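Long-range contacts in PcaV transcriptional regulator (PDB 4G9Y), which probably acts as a MarR-family transcription factor, binding DNA through a winged helix-turn-helix domain and responding to the small aromatic ligand 3,4-dihydroxybenzoate: residues A[26-31]-A[114-119]; A[41-46]-A[60-65]; A[53-58]-A[94-99]. All coordinates share one frame; numbering follows the deposited sequence.

Interaction 1: A[26-31]-A[114-119]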
ATOM      1  N   LEU A  26       8.098  -6.823   1.374  1.00 24.54           N
ATOM      2  CA  LEU A  26       9.248  -7.352   2.116  1.00 21.35           C
ATOM      3  C   LEU A  26       9.930  -8.490   1.354  1.00 25.75           C
ATOM      4  O   LEU A  26      11.155  -8.531   1.254  1.00 25.92           O
ATOM      5  CB  LEU A  26       8.825  -7.821   3.517  1.00 19.99           C
ATOM      6  CG  LEU A  26       9.881  -8.580   4.329  1.00 33.67           C
ATOM      7  CD1 LEU A  26      11.005  -7.655   4.759  1.00 40.87           C
ATOM      8  CD2 LEU A  26       9.261  -9.285   5.535  1.00 34.04           C
ATOM      9  N   LEU A  27       9.146  -9.409   0.798  1.00 22.60           N
ATOM     10  CA  LEU A  27       9.738 -10.534   0.073  1.00 21.83           C
ATOM     11  C   LEU A  27      10.384 -10.096  -1.235  1.00 24.60           C
ATOM     12  O   LEU A  27      11.383 -10.670  -1.659  1.00 26.50           O
ATOM     13  CB  LEU A  27       8.704 -11.626  -0.202  1.00 24.14           C
ATOM     14  CG  LEU A  27       8.435 -12.642   0.911  1.00 31.31           C
ATOM     15  CD1 LEU A  27       7.765 -13.861   0.302  1.00 29.62           C
ATOM     16  CD2 LEU A  27       9.719 -13.042   1.635  1.00 26.27           C
ATOM     17  N   TRP A  28       9.814  -9.084  -1.881  1.00 20.91           N
ATOM     18  CA  TRP A  28      10.458  -8.533  -3.071  1.00 21.93           C
ATOM     19  C   TRP A  28      11.855  -8.057  -2.720  1.00 26.07           C
ATOM     20  O   TRP A  28      12.825  -8.328  -3.432  1.00 25.44           O
ATOM     21  CB  TRP A  28       9.665  -7.371  -3.669  1.00 21.93           C
ATOM     22  CG  TRP A  28      10.342  -6.772  -4.920  1.00 22.18           C
ATOM     23  CD1 TRP A  28      11.393  -5.886  -4.959  1.00 27.03           C
ATOM     24  CD2 TRP A  28       9.994  -7.038  -6.286  1.00 20.56           C
ATOM     25  NE1 TRP A  28      11.714  -5.587  -6.270  1.00 25.63           N
ATOM     26  CE2 TRP A  28      10.868  -6.283  -7.099  1.00 23.70           C
ATOM     27  CE3 TRP A  28       9.006  -7.831  -6.900  1.00 19.50           C
ATOM     28  CZ2 TRP A  28      10.799  -6.310  -8.487  1.00 19.10           C
ATOM     29  CZ3 TRP A  28       8.944  -7.854  -8.281  1.00 17.43           C
ATOM     30  CH2 TRP A  28       9.834  -7.100  -9.060  1.00 17.05           C
ATOM     31  N   ASN A  29      11.959  -7.340  -1.614  1.00 26.05           N
ATOM     32  CA  ASN A  29      13.232  -6.771  -1.226  1.00 25.35           C
ATOM     33  C   ASN A  29      14.241  -7.815  -0.748  1.00 31.56           C
ATOM     34  O   ASN A  29      15.442  -7.663  -0.957  1.00 39.14           O
ATOM     35  CB  ASN A  29      13.041  -5.626  -0.217  1.00 28.76           C
ATOM     36  CG  ASN A  29      12.592  -4.345  -0.894  1.00 38.84           C
ATOM     37  OD1 ASN A  29      13.415  -3.576  -1.384  1.00 46.46           O
ATOM     38  ND2 ASN A  29      11.282  -4.140  -0.981  1.00 35.71           N
ATOM     39  N   THR A  30      13.768  -8.897  -0.149  1.00 31.53           N
ATOM     40  CA  THR A  30      14.706  -9.899   0.343  1.00 35.60           C
ATOM     41  C   THR A  30      14.997 -11.000  -0.686  1.00 32.58           C
ATOM     42  O   THR A  30      16.059 -11.592  -0.668  1.00 28.42           O
ATOM     43  CB  THR A  30      14.239 -10.528   1.665  1.00 35.30           C
ATOM     44  OG1 THR A  30      12.989 -11.168   1.455  1.00 31.41           O
ATOM     45  CG2 THR A  30      14.069  -9.468   2.757  1.00 40.87           C
ATOM     46  N   MET A  31      14.073 -11.265  -1.598  1.00 25.73           N
ATOM     47  CA  MET A  31      14.256 -12.386  -2.520  1.00 26.88           C
ATOM     48  C   MET A  31      14.427 -11.983  -3.991  1.00 29.95           C
ATOM     49  O   MET A  31      14.814 -12.803  -4.829  1.00 28.39           O
ATOM     50  CB  MET A  31      13.088 -13.370  -2.406  1.00 23.31           C
ATOM     51  CG  MET A  31      13.022 -14.106  -1.077  1.00 29.29           C
ATOM     52  SD  MET A  31      11.656 -15.275  -1.141  1.00 36.36           S
ATOM     53  CE  MET A  31      12.241 -16.414  -2.415  1.00 34.56           C
ATOM     54  N   ALA A 114       9.591 -15.236 -10.050  1.00 25.62           N
ATOM     55  CA  ALA A 114       8.798 -16.456 -10.122  1.00 27.22           C
ATOM     56  C   ALA A 114       8.980 -17.289  -8.850  1.00 26.85           C
ATOM     57  O   ALA A 114       8.019 -17.816  -8.285  1.00 23.94           O
ATOM     58  CB  ALA A 114       9.184 -17.272 -11.362  1.00 26.39           C
ATOM     59  N   ARG A 115      10.221 -17.398  -8.399  1.00 21.79           N
ATOM     60  CA  ARG A 115      10.522 -18.136  -7.187  1.00 23.27           C
ATOM     61  C   ARG A 115       9.914 -17.437  -5.969  1.00 27.74           C
ATOM     62  O   ARG A 115       9.367 -18.085  -5.060  1.00 21.76           O
ATOM     63  CB  ARG A 115      12.040 -18.295  -7.034  1.00 34.43           C
ATOM     64  CG  ARG A 115      12.479 -19.245  -5.930  1.00 48.43           C
ATOM     65  CD  ARG A 115      13.451 -20.302  -6.455  0.50 54.91           C
ATOM     66  NE  ARG A 115      14.659 -19.710  -7.026  0.50 54.85           N
ATOM     67  CZ  ARG A 115      15.013 -19.793  -8.307  0.50 47.58           C
ATOM     68  NH1 ARG A 115      14.261 -20.453  -9.179  0.50 36.85           N
ATOM     69  NH2 ARG A 115      16.132 -19.213  -8.715  0.50 49.22           N
ATOM     70  N   MET A 116      10.006 -16.114  -5.956  1.00 18.98           N
ATOM     71  CA  MET A 116       9.521 -15.341  -4.823  1.00 21.42           C
ATOM     72  C   MET A 116       8.015 -15.484  -4.649  1.00 20.09           C
ATOM     73  O   MET A 116       7.528 -15.683  -3.535  1.00 21.47           O
ATOM     74  CB  MET A 116       9.903 -13.866  -4.958  1.00 20.10           C
ATOM     75  CG  MET A 116       9.429 -13.019  -3.789  1.00 22.10           C
ATOM     76  SD  MET A 116       7.774 -12.351  -4.087  1.00 25.89           S
ATOM     77  CE  MET A 116       8.077 -11.215  -5.455  1.00 18.38           C
ATOM     78  N   ASN A 117       7.274 -15.374  -5.742  1.00 16.02           N
ATOM     79  CA  ASN A 117       5.825 -15.529  -5.674  1.00 17.90           C
ATOM     80  C   ASN A 117       5.370 -16.940  -5.299  1.00 22.27           C
ATOM     81  O   ASN A 117       4.346 -17.112  -4.653  1.00 20.41           O
ATOM     82  CB  ASN A 117       5.166 -15.074  -6.975  1.00 18.86           C
ATOM     83  CG  ASN A 117       5.105 -13.576  -7.076  1.00 22.61           C
ATOM     84  OD1 ASN A 117       4.765 -12.888  -6.101  1.00 24.87           O
ATOM     85  ND2 ASN A 117       5.472 -13.049  -8.230  1.00 20.70           N
ATOM     86  N   GLN A 118       6.136 -17.945  -5.695  1.00 25.95           N
ATOM     87  CA  GLN A 118       5.862 -19.313  -5.267  1.00 25.95           C
ATOM     88  C   GLN A 118       6.088 -19.452  -3.754  1.00 26.38           C
ATOM     89  O   GLN A 118       5.288 -20.059  -3.052  1.00 23.23           O
ATOM     90  CB  GLN A 118       6.737 -20.296  -6.056  1.00 30.12           C
ATOM     91  CG  GLN A 118       7.094 -21.559  -5.294  1.00 52.31           C
ATOM     92  CD  GLN A 118       7.746 -22.604  -6.178  1.00 71.38           C
ATOM     93  OE1 GLN A 118       8.004 -22.360  -7.359  1.00 73.05           O
ATOM     94  NE2 GLN A 118       8.010 -23.777  -5.614  1.00 80.01           N
ATOM     95  N   VAL A 119       7.174 -18.872  -3.251  1.00 15.69           N
ATOM     96  CA  VAL A 119       7.419 -18.848  -1.808  1.00 27.21           C
ATOM     97  C   VAL A 119       6.353 -18.051  -1.022  1.00 26.57           C
ATOM     98  O   VAL A 119       5.918 -18.460   0.055  1.00 24.83           O
ATOM     99  CB  VAL A 119       8.856 -18.342  -1.507  1.00 23.84           C
ATOM    100  CG1 VAL A 119       9.044 -18.034  -0.025  1.00 27.91           C
ATOM    101  CG2 VAL A 119       9.881 -19.360  -1.985  1.00 27.42           C
TER

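Interaction 2: A[41-46]-A[60-65]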
ATOM      1  N   TYR A  41      11.017  -2.851 -12.598  1.00 20.74           N
ATOM      2  CA  TYR A  41      10.986  -4.115 -13.320  1.00 22.75           C
ATOM      3  C   TYR A  41       9.850  -4.147 -14.348  1.00 19.44           C
ATOM      4  O   TYR A  41      10.013  -4.676 -15.452  1.00 18.46           O
ATOM      5  CB  TYR A  41      10.881  -5.314 -12.359  1.00 20.44           C
ATOM      6  CG  TYR A  41      10.738  -6.599 -13.118  1.00 23.77           C
ATOM      7  CD1 TYR A  41      11.852  -7.284 -13.586  1.00 23.59           C
ATOM      8  CD2 TYR A  41       9.477  -7.107 -13.418  1.00 18.77           C
ATOM      9  CE1 TYR A  41      11.708  -8.466 -14.319  1.00 26.26           C
ATOM     10  CE2 TYR A  41       9.328  -8.266 -14.155  1.00 22.68           C
ATOM     11  CZ  TYR A  41      10.440  -8.944 -14.596  1.00 28.97           C
ATOM     12  OH  TYR A  41      10.251 -10.103 -15.320  1.00 32.79           O
ATOM     13  N   ALA A  42       8.687  -3.611 -13.979  1.00 18.80           N
ATOM     14  CA  ALA A  42       7.562  -3.571 -14.909  1.00 18.40           C
ATOM     15  C   ALA A  42       7.912  -2.812 -16.190  1.00 14.34           C
ATOM     16  O   ALA A  42       7.482  -3.187 -17.295  1.00 18.09           O
ATOM     17  CB  ALA A  42       6.310  -2.960 -14.235  1.00 22.84           C
ATOM     18  N   VAL A  43       8.708  -1.759 -16.048  1.00 15.20           N
ATOM     19  CA  VAL A  43       9.170  -1.004 -17.219  1.00 19.96           C
ATOM     20  C   VAL A  43      10.115  -1.839 -18.093  1.00 19.18           C
ATOM     21  O   VAL A  43       9.966  -1.885 -19.316  1.00 18.67           O
ATOM     22  CB  VAL A  43       9.825   0.341 -16.798  1.00 23.34           C
ATOM     23  CG1 VAL A  43      10.483   1.028 -17.986  1.00 21.03           C
ATOM     24  CG2 VAL A  43       8.774   1.243 -16.177  1.00 24.18           C
ATOM     25  N   LEU A  44      11.095  -2.495 -17.479  1.00 21.04           N
ATOM     26  CA  LEU A  44      11.965  -3.393 -18.242  1.00 22.46           C
ATOM     27  C   LEU A  44      11.116  -4.451 -18.940  1.00 18.23           C
ATOM     28  O   LEU A  44      11.326  -4.779 -20.110  1.00 22.02           O
ATOM     29  CB  LEU A  44      12.975  -4.091 -17.327  1.00 18.04           C
ATOM     30  CG  LEU A  44      13.933  -3.229 -16.513  1.00 22.21           C
ATOM     31  CD1 LEU A  44      14.658  -4.109 -15.486  1.00 21.95           C
ATOM     32  CD2 LEU A  44      14.919  -2.523 -17.434  1.00 17.43           C
ATOM     33  N   ASN A  45      10.166  -4.996 -18.202  1.00 19.50           N
ATOM     34  CA  ASN A  45       9.298  -6.027 -18.744  1.00 19.29           C
ATOM     35  C   ASN A  45       8.484  -5.565 -19.948  1.00 22.76           C
ATOM     36  O   ASN A  45       8.394  -6.272 -20.962  1.00 23.06           O
ATOM     37  CB  ASN A  45       8.374  -6.569 -17.654  1.00 19.74           C
ATOM     38  CG  ASN A  45       7.559  -7.754 -18.133  1.00 28.12           C
ATOM     39  OD1 ASN A  45       6.339  -7.665 -18.292  1.00 34.84           O
ATOM     40  ND2 ASN A  45       8.238  -8.858 -18.401  1.00 21.24           N
ATOM     41  N   ALA A  46       7.894  -4.379 -19.842  1.00 21.36           N
ATOM     42  CA  ALA A  46       7.146  -3.804 -20.955  1.00 24.25           C
ATOM     43  C   ALA A  46       8.035  -3.604 -22.193  1.00 23.89           C
ATOM     44  O   ALA A  46       7.591  -3.769 -23.336  1.00 21.95           O
ATOM     45  CB  ALA A  46       6.517  -2.475 -20.535  1.00 22.76           C
ATOM     46  N   GLU A  60       1.815   4.193 -19.583  1.00 35.31           N
ATOM     47  CA  GLU A  60       0.471   3.636 -19.682  1.00 39.94           C
ATOM     48  C   GLU A  60       0.446   2.125 -19.459  1.00 34.92           C
ATOM     49  O   GLU A  60      -0.437   1.635 -18.774  1.00 32.60           O
ATOM     50  CB  GLU A  60      -0.177   3.994 -21.019  1.00 34.67           C
ATOM     51  CG  GLU A  60      -0.600   5.441 -21.122  1.00 43.66           C
ATOM     52  CD  GLU A  60      -1.086   5.814 -22.514  1.00 54.62           C
ATOM     53  OE1 GLU A  60      -1.043   4.961 -23.433  1.00 52.19           O
ATOM     54  OE2 GLU A  60      -1.508   6.974 -22.689  1.00 63.64           O
ATOM     55  N   ARG A  61       1.404   1.392 -20.030  1.00 27.82           N
ATOM     56  CA  ARG A  61       1.434  -0.073 -19.870  1.00 27.26           C
ATOM     57  C   ARG A  61       1.558  -0.476 -18.423  1.00 26.49           C
ATOM     58  O   ARG A  61       0.988  -1.478 -18.005  1.00 25.70           O
ATOM     59  CB  ARG A  61       2.645  -0.694 -20.572  1.00 27.09           C
ATOM     60  CG  ARG A  61       2.598  -0.668 -22.056  1.00 24.78           C
ATOM     61  CD  ARG A  61       1.832  -1.864 -22.646  1.00 24.01           C
ATOM     62  NE  ARG A  61       1.943  -1.733 -24.090  1.00 23.47           N
ATOM     63  CZ  ARG A  61       1.175  -0.933 -24.816  1.00 29.43           C
ATOM     64  NH1 ARG A  61       0.183  -0.254 -24.244  1.00 24.45           N
ATOM     65  NH2 ARG A  61       1.377  -0.844 -26.118  1.00 35.61           N
ATOM     66  N   VAL A  62       2.363   0.270 -17.674  1.00 24.49           N
ATOM     67  CA  VAL A  62       2.639  -0.116 -16.294  1.00 27.34           C
ATOM     68  C   VAL A  62       1.773   0.648 -15.284  1.00 35.94           C
ATOM     69  O   VAL A  62       1.875   0.424 -14.086  1.00 35.53           O
ATOM     70  CB  VAL A  62       4.148   0.005 -15.954  1.00 31.02           C
ATOM     71  CG1 VAL A  62       4.963  -0.885 -16.882  1.00 33.18           C
ATOM     72  CG2 VAL A  62       4.625   1.439 -16.073  1.00 26.17           C
ATOM     73  N   GLY A  63       0.917   1.539 -15.781  1.00 35.07           N
ATOM     74  CA  GLY A  63       0.032   2.303 -14.923  1.00 35.69           C
ATOM     75  C   GLY A  63       0.713   3.330 -14.029  1.00 39.48           C
ATOM     76  O   GLY A  63       0.366   3.449 -12.856  1.00 48.34           O
ATOM     77  N   LEU A  64       1.668   4.082 -14.573  1.00 35.29           N
ATOM     78  CA  LEU A  64       2.351   5.136 -13.810  1.00 32.25           C
ATOM     79  C   LEU A  64       2.094   6.500 -14.417  1.00 37.59           C
ATOM     80  O   LEU A  64       1.991   6.630 -15.637  1.00 43.79           O
ATOM     81  CB  LEU A  64       3.861   4.909 -13.784  1.00 33.98           C
ATOM     82  CG  LEU A  64       4.426   3.609 -13.222  1.00 39.42           C
ATOM     83  CD1 LEU A  64       5.958   3.574 -13.408  1.00 42.19           C
ATOM     84  CD2 LEU A  64       4.050   3.447 -11.764  1.00 31.55           C
ATOM     85  N   ASP A  65       2.021   7.525 -13.572  1.00 42.61           N
ATOM     86  CA  ASP A  65       1.829   8.887 -14.062  1.00 48.10           C
ATOM     87  C   ASP A  65       3.095   9.404 -14.737  1.00 46.10           C
ATOM     88  O   ASP A  65       4.166   8.812 -14.592  1.00 41.18           O
ATOM     89  CB  ASP A  65       1.375   9.828 -12.937  1.00 58.14           C
ATOM     90  CG  ASP A  65       2.341   9.860 -11.761  1.00 67.55           C
ATOM     91  OD1 ASP A  65       3.560  10.020 -11.972  1.00 67.39           O
ATOM     92  OD2 ASP A  65       1.872   9.731 -10.611  1.00 75.96           O
TER

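Interaction 3: A[53-58]-A[94-99]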
ATOM      1  N   LEU A  53       9.144   1.297 -27.639  1.00 27.97           N
ATOM      2  CA  LEU A  53       7.896   1.942 -27.235  1.00 24.77           C
ATOM      3  C   LEU A  53       8.224   3.328 -26.695  1.00 32.02           C
ATOM      4  O   LEU A  53       9.294   3.537 -26.139  1.00 30.41           O
ATOM      5  CB  LEU A  53       7.236   1.109 -26.138  1.00 26.78           C
ATOM      6  CG  LEU A  53       5.727   1.124 -25.971  1.00 39.70           C
ATOM      7  CD1 LEU A  53       5.012   0.840 -27.291  1.00 33.59           C
ATOM      8  CD2 LEU A  53       5.355   0.099 -24.913  1.00 35.93           C
ATOM      9  N   ASP A  54       7.330   4.290 -26.874  1.00 28.23           N
ATOM     10  CA  ASP A  54       7.625   5.626 -26.377  1.00 38.39           C
ATOM     11  C   ASP A  54       7.340   5.687 -24.883  1.00 33.06           C
ATOM     12  O   ASP A  54       6.603   4.870 -24.354  1.00 28.18           O
ATOM     13  CB  ASP A  54       6.789   6.669 -27.102  1.00 50.79           C
ATOM     14  CG  ASP A  54       5.322   6.538 -26.786  1.00 58.30           C
ATOM     15  OD1 ASP A  54       4.648   5.722 -27.446  1.00 65.23           O
ATOM     16  OD2 ASP A  54       4.850   7.230 -25.860  1.00 62.30           O
ATOM     17  N   GLN A  55       7.911   6.678 -24.215  1.00 31.34           N
ATOM     18  CA  GLN A  55       7.819   6.788 -22.767  1.00 25.24           C
ATOM     19  C   GLN A  55       6.401   6.930 -22.259  1.00 33.70           C
ATOM     20  O   GLN A  55       6.026   6.322 -21.258  1.00 34.32           O
ATOM     21  CB  GLN A  55       8.660   7.971 -22.286  1.00 28.31           C
ATOM     22  CG  GLN A  55       8.725   8.120 -20.782  1.00 29.58           C
ATOM     23  CD  GLN A  55       9.822   9.086 -20.365  1.00 36.68           C
ATOM     24  OE1 GLN A  55      10.941   9.030 -20.881  1.00 35.84           O
ATOM     25  NE2 GLN A  55       9.502   9.987 -19.441  1.00 35.82           N
ATOM     26  N   ARG A  56       5.616   7.749 -22.949  1.00 35.29           N
ATOM     27  CA  ARG A  56       4.241   7.986 -22.564  1.00 33.42           C
ATOM     28  C   ARG A  56       3.489   6.654 -22.558  1.00 34.33           C
ATOM     29  O   ARG A  56       2.776   6.333 -21.601  1.00 30.12           O
ATOM     30  CB  ARG A  56       3.614   8.990 -23.535  1.00 39.70           C
ATOM     31  CG  ARG A  56       2.119   9.203 -23.440  1.00 56.18           C
ATOM     32  CD  ARG A  56       1.703  10.261 -24.467  1.00 73.32           C
ATOM     33  NE  ARG A  56       0.256  10.381 -24.621  1.00 86.40           N
ATOM     34  CZ  ARG A  56      -0.447   9.782 -25.579  1.00 94.26           C
ATOM     35  NH1 ARG A  56       0.167   9.018 -26.474  1.00 93.66           N
ATOM     36  NH2 ARG A  56      -1.764   9.948 -25.643  1.00 98.63           N
ATOM     37  N   THR A  57       3.675   5.862 -23.609  1.00 28.94           N
ATOM     38  CA  THR A  57       2.976   4.582 -23.692  1.00 27.51           C
ATOM     39  C   THR A  57       3.493   3.590 -22.652  1.00 28.44           C
ATOM     40  O   THR A  57       2.710   2.844 -22.069  1.00 26.99           O
ATOM     41  CB  THR A  57       3.070   3.966 -25.096  1.00 32.33           C
ATOM     42  OG1 THR A  57       2.616   4.928 -26.055  1.00 38.78           O
ATOM     43  CG2 THR A  57       2.195   2.695 -25.196  1.00 30.08           C
ATOM     44  N   VAL A  58       4.806   3.593 -22.404  1.00 26.04           N
ATOM     45  CA  VAL A  58       5.354   2.709 -21.384  1.00 26.54           C
ATOM     46  C   VAL A  58       4.710   3.009 -20.029  1.00 26.32           C
ATOM     47  O   VAL A  58       4.336   2.094 -19.301  1.00 25.14           O
ATOM     48  CB  VAL A  58       6.892   2.801 -21.293  1.00 32.94           C
ATOM     49  CG1 VAL A  58       7.400   2.057 -20.076  1.00 30.42           C
ATOM     50  CG2 VAL A  58       7.525   2.248 -22.552  1.00 31.34           C
ATOM     51  N   SER A  94       9.709  10.326 -26.856  1.00 52.69           N
ATOM     52  CA  SER A  94      11.014   9.694 -26.685  1.00 51.54           C
ATOM     53  C   SER A  94      10.863   8.184 -26.733  1.00 39.92           C
ATOM     54  O   SER A  94      10.025   7.631 -26.035  1.00 34.58           O
ATOM     55  CB  SER A  94      11.627  10.094 -25.342  1.00 59.32           C
ATOM     56  OG  SER A  94      11.645  11.502 -25.171  1.00 65.53           O
ATOM     57  N   LEU A  95      11.684   7.522 -27.541  1.00 33.20           N
ATOM     58  CA  LEU A  95      11.612   6.070 -27.671  1.00 33.89           C
ATOM     59  C   LEU A  95      12.573   5.410 -26.693  1.00 29.74           C
ATOM     60  O   LEU A  95      13.709   5.852 -26.557  1.00 31.03           O
ATOM     61  CB  LEU A  95      11.967   5.661 -29.095  1.00 37.44           C
ATOM     62  CG  LEU A  95      11.239   6.461 -30.175  1.00 45.07           C
ATOM     63  CD1 LEU A  95      11.602   5.946 -31.559  1.00 47.99           C
ATOM     64  CD2 LEU A  95       9.734   6.406 -29.948  1.00 39.85           C
ATOM     65  N   LEU A  96      12.115   4.358 -26.019  1.00 28.55           N
ATOM     66  CA  LEU A  96      12.910   3.681 -25.002  1.00 27.17           C
ATOM     67  C   LEU A  96      13.265   2.291 -25.481  1.00 26.10           C
ATOM     68  O   LEU A  96      12.437   1.601 -26.071  1.00 23.97           O
ATOM     69  CB  LEU A  96      12.112   3.553 -23.698  1.00 21.65           C
ATOM     70  CG  LEU A  96      11.534   4.847 -23.135  1.00 25.34           C
ATOM     71  CD1 LEU A  96      10.737   4.562 -21.869  1.00 23.87           C
ATOM     72  CD2 LEU A  96      12.663   5.850 -22.867  1.00 28.55           C
ATOM     73  N   ARG A  97      14.489   1.866 -25.204  1.00 26.86           N
ATOM     74  CA  ARG A  97      14.920   0.535 -25.584  1.00 29.13           C
ATOM     75  C   ARG A  97      15.865  -0.003 -24.513  1.00 23.32           C
ATOM     76  O   ARG A  97      16.684   0.746 -23.992  1.00 25.95           O
ATOM     77  CB  ARG A  97      15.633   0.636 -26.926  1.00 36.22           C
ATOM     78  CG  ARG A  97      15.992  -0.671 -27.557  1.00 48.84           C
ATOM     79  CD  ARG A  97      16.518  -0.423 -28.961  1.00 55.26           C
ATOM     80  NE  ARG A  97      15.524   0.271 -29.778  1.00 56.27           N
ATOM     81  CZ  ARG A  97      14.634  -0.344 -30.553  1.00 54.88           C
ATOM     82  NH1 ARG A  97      14.614  -1.671 -30.630  1.00 47.51           N
ATOM     83  NH2 ARG A  97      13.767   0.370 -31.256  1.00 56.18           N
ATOM     84  N   LEU A  98      15.753  -1.286 -24.168  1.00 19.26           N
ATOM     85  CA  LEU A  98      16.674  -1.871 -23.186  1.00 22.65           C
ATOM     86  C   LEU A  98      18.077  -1.987 -23.765  1.00 26.68           C
ATOM     87  O   LEU A  98      18.236  -2.146 -24.967  1.00 22.97           O
ATOM     88  CB  LEU A  98      16.206  -3.253 -22.753  1.00 25.72           C
ATOM     89  CG  LEU A  98      14.854  -3.239 -22.040  1.00 27.52           C
ATOM     90  CD1 LEU A  98      14.599  -4.573 -21.424  1.00 31.45           C
ATOM     91  CD2 LEU A  98      14.865  -2.156 -20.978  1.00 26.75           C
ATOM     92  N   THR A  99      19.084  -1.900 -22.904  1.00 20.50           N
ATOM     93  CA  THR A  99      20.454  -2.178 -23.301  1.00 22.45           C
ATOM     94  C   THR A  99      20.658  -3.676 -23.155  1.00 23.54           C
ATOM     95  O   THR A  99      19.790  -4.363 -22.617  1.00 19.01           O
ATOM     96  CB  THR A  99      21.439  -1.459 -22.376  1.00 19.51           C
ATOM     97  OG1 THR A  99      21.250  -1.925 -21.030  1.00 18.83           O
ATOM     98  CG2 THR A  99      21.214   0.050 -22.422  1.00 17.55           C
TER
HETATM   99  O   HOH W   1       6.872   9.978 -25.077  1.00 23.35           O

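Interaction 1: A[26-31]-A[114-119]
Met31 and Met116 meet in an apolar helix-helix contact that joins the end of helix 13-31 to the later part of helix 100-121. The N-to-C directions of the two short segments make an angle of 134°, nearer antiparallel than parallel, and their axes approach to 10.0 Å. Met116 is central, touching Leu27, Trp28 and Met31. Its first torsion sets CG anti to the backbone N (chi1 -179°), and bends at chi2 and chi3 then turn the terminal methyl toward the Trp28 ring. Met116 CG lies 3.7 Å from Leu27 O and 3.9 Å from Leu27 CB. Further out, Met116 CE comes to 3.8 Å from Trp28 CE3, with the two side chains crossing at about a right angle. Met31 comes the other way. Its CB packs on Met116 CG at 3.9 Å. A bend at chi3 (66°) turns its methyl onto the backbone of helix 100-121, where Met31 CE touches Met116 CA. The same methyl sits 3.8 Å from Val119 CG2. Leu27 CD1 makes a looser contact with Val119 CG1.

Trp28 NE1 donates to Thr36 O, and the ring packs on Ser38 and Tyr41. Leu27 touches Ala143 of the second subunit. His24 and Ser38, which bind 3,4-dihydroxybenzoate in a structure of this protein though no ligand is bound here, have side chains about 4 Å from those of Met116 and Trp28 respectively. The contact itself rests on dispersion between apolar groups, so shape and not polar pairing fits the two helices together beside the ligand site.

Interaction 2: A[41-46]-A[60-65]
Val62 packs its side chain against one side of helix 38-49, touching Ala42, Val43 and Ala46. The contacts across this pair of segments are apolar. Val62 CG1 does most of the touching. It stands anti to its own carbonyl carbon (chi1 -59°) and lies 3.6 Å from Ala42 CB and 3.4 Å from Ala42 O. The same methyl reaches Ala46 CB at 4.3 Å. The other branch, CG2, meets Val43 CG2 at 4.2 Å, the two valines crossing obliquely. Beside them, Ala46 CB faces Arg61 CB at 4.3 Å.

The polar end of Arg61 is bonded elsewhere. Arg61 CB meets Ala46, while NE of the same side chain pairs with Glu50 in a salt bridge. Ala42 O accepts from Ala46 N within the helix. Gly63, with positive phi, follows helix 55-62 in a Schellman motif. Helix 66-78 packs on Val43 and Leu64.

Small alanines let the valine come close to the helix backbone. Hydrocarbon contact thus packs helix 38-49 of the winged helix-turn-helix domain against helix 55-62, probably the first helix of the helix-turn-helix motif, with the charge of Arg61 paired outside the contact, at Glu50.

Interaction 3: A[53-58]-A[94-99]
The start of helix 55-62 is joined to strand 94-98 of the wing in the winged helix-turn-helix fold. Asp54 and Leu95 form a single beta bridge, their CA atoms 4.2 Å apart. Two backbone bonds make it. Leu96 N donates to Leu53 O at 2.9 Å with an N-H...O angle of 165°. Gln55 N donates to Ser94 O, also at 2.9 Å, nearly along the C=O axis but more bent at the hydrogen (143°). Ser94 O also receives a CA-H...O contact from Asp54 CA at 3.1 Å.

Asp54 is the N-cap of the helix. Its CG lies between the backbone N and the carbonyl carbon (chi1 67°), which turns the carboxylate back over the first turn. Thr57 N donates to Asp54 OD2 at 2.9 Å from above the carboxylate plane. Thr57 OG1 donates to Asp54 OD1 at 2.6 Å on its syn side. With an alanine in place of Asp54, Thr57 N and OG1 would probably lose their carboxylate acceptor, and the first turn of the helix its cap.

Apolar packing follows from Leu96. Its CD1 lies 3.8 Å from Gln55 CA and 4.0 Å from Val58 CG2. From the preceding residue, Leu95 CD2 packs on Asp54 CB. A water bridges Arg56 N and Ser94 N by weak bonds.

Gln55 OE1 takes a bond from Lys84 of strand 82-86. Leu95 and Arg97 pair through their backbones with Val85 and Asp83 of that strand. Leu96 and Val58 also meet Leu47 of helix 38-49, while Val73 of helix 66-78 touches Gln55 and Leu96.

Interactions 2 and 3 share helix 55-62 and lie with centres about 10 Å apart. They touch: Val43 CG1 is 3.9 Å from Val58 CG1, and Leu98 CD1 is 3.5 Å from Leu44 O. Together they tie helix 38-49, helix 55-62 and the wing into one unit. Interaction 1 is about 19 Å from interaction 2 between centres, yet Trp28 CH2 meets Tyr41 CB at 3.9 Å. Interaction 3 lies about 27 Å from interaction 1, on the opposite side of the chain's centre. Interaction 1 lies about 4 Å, side chain to side chain, from His24 and Ser38 of the 3,4-dihydroxybenzoate site, which holds no ligand in this chain. Interaction 3 lies away from it.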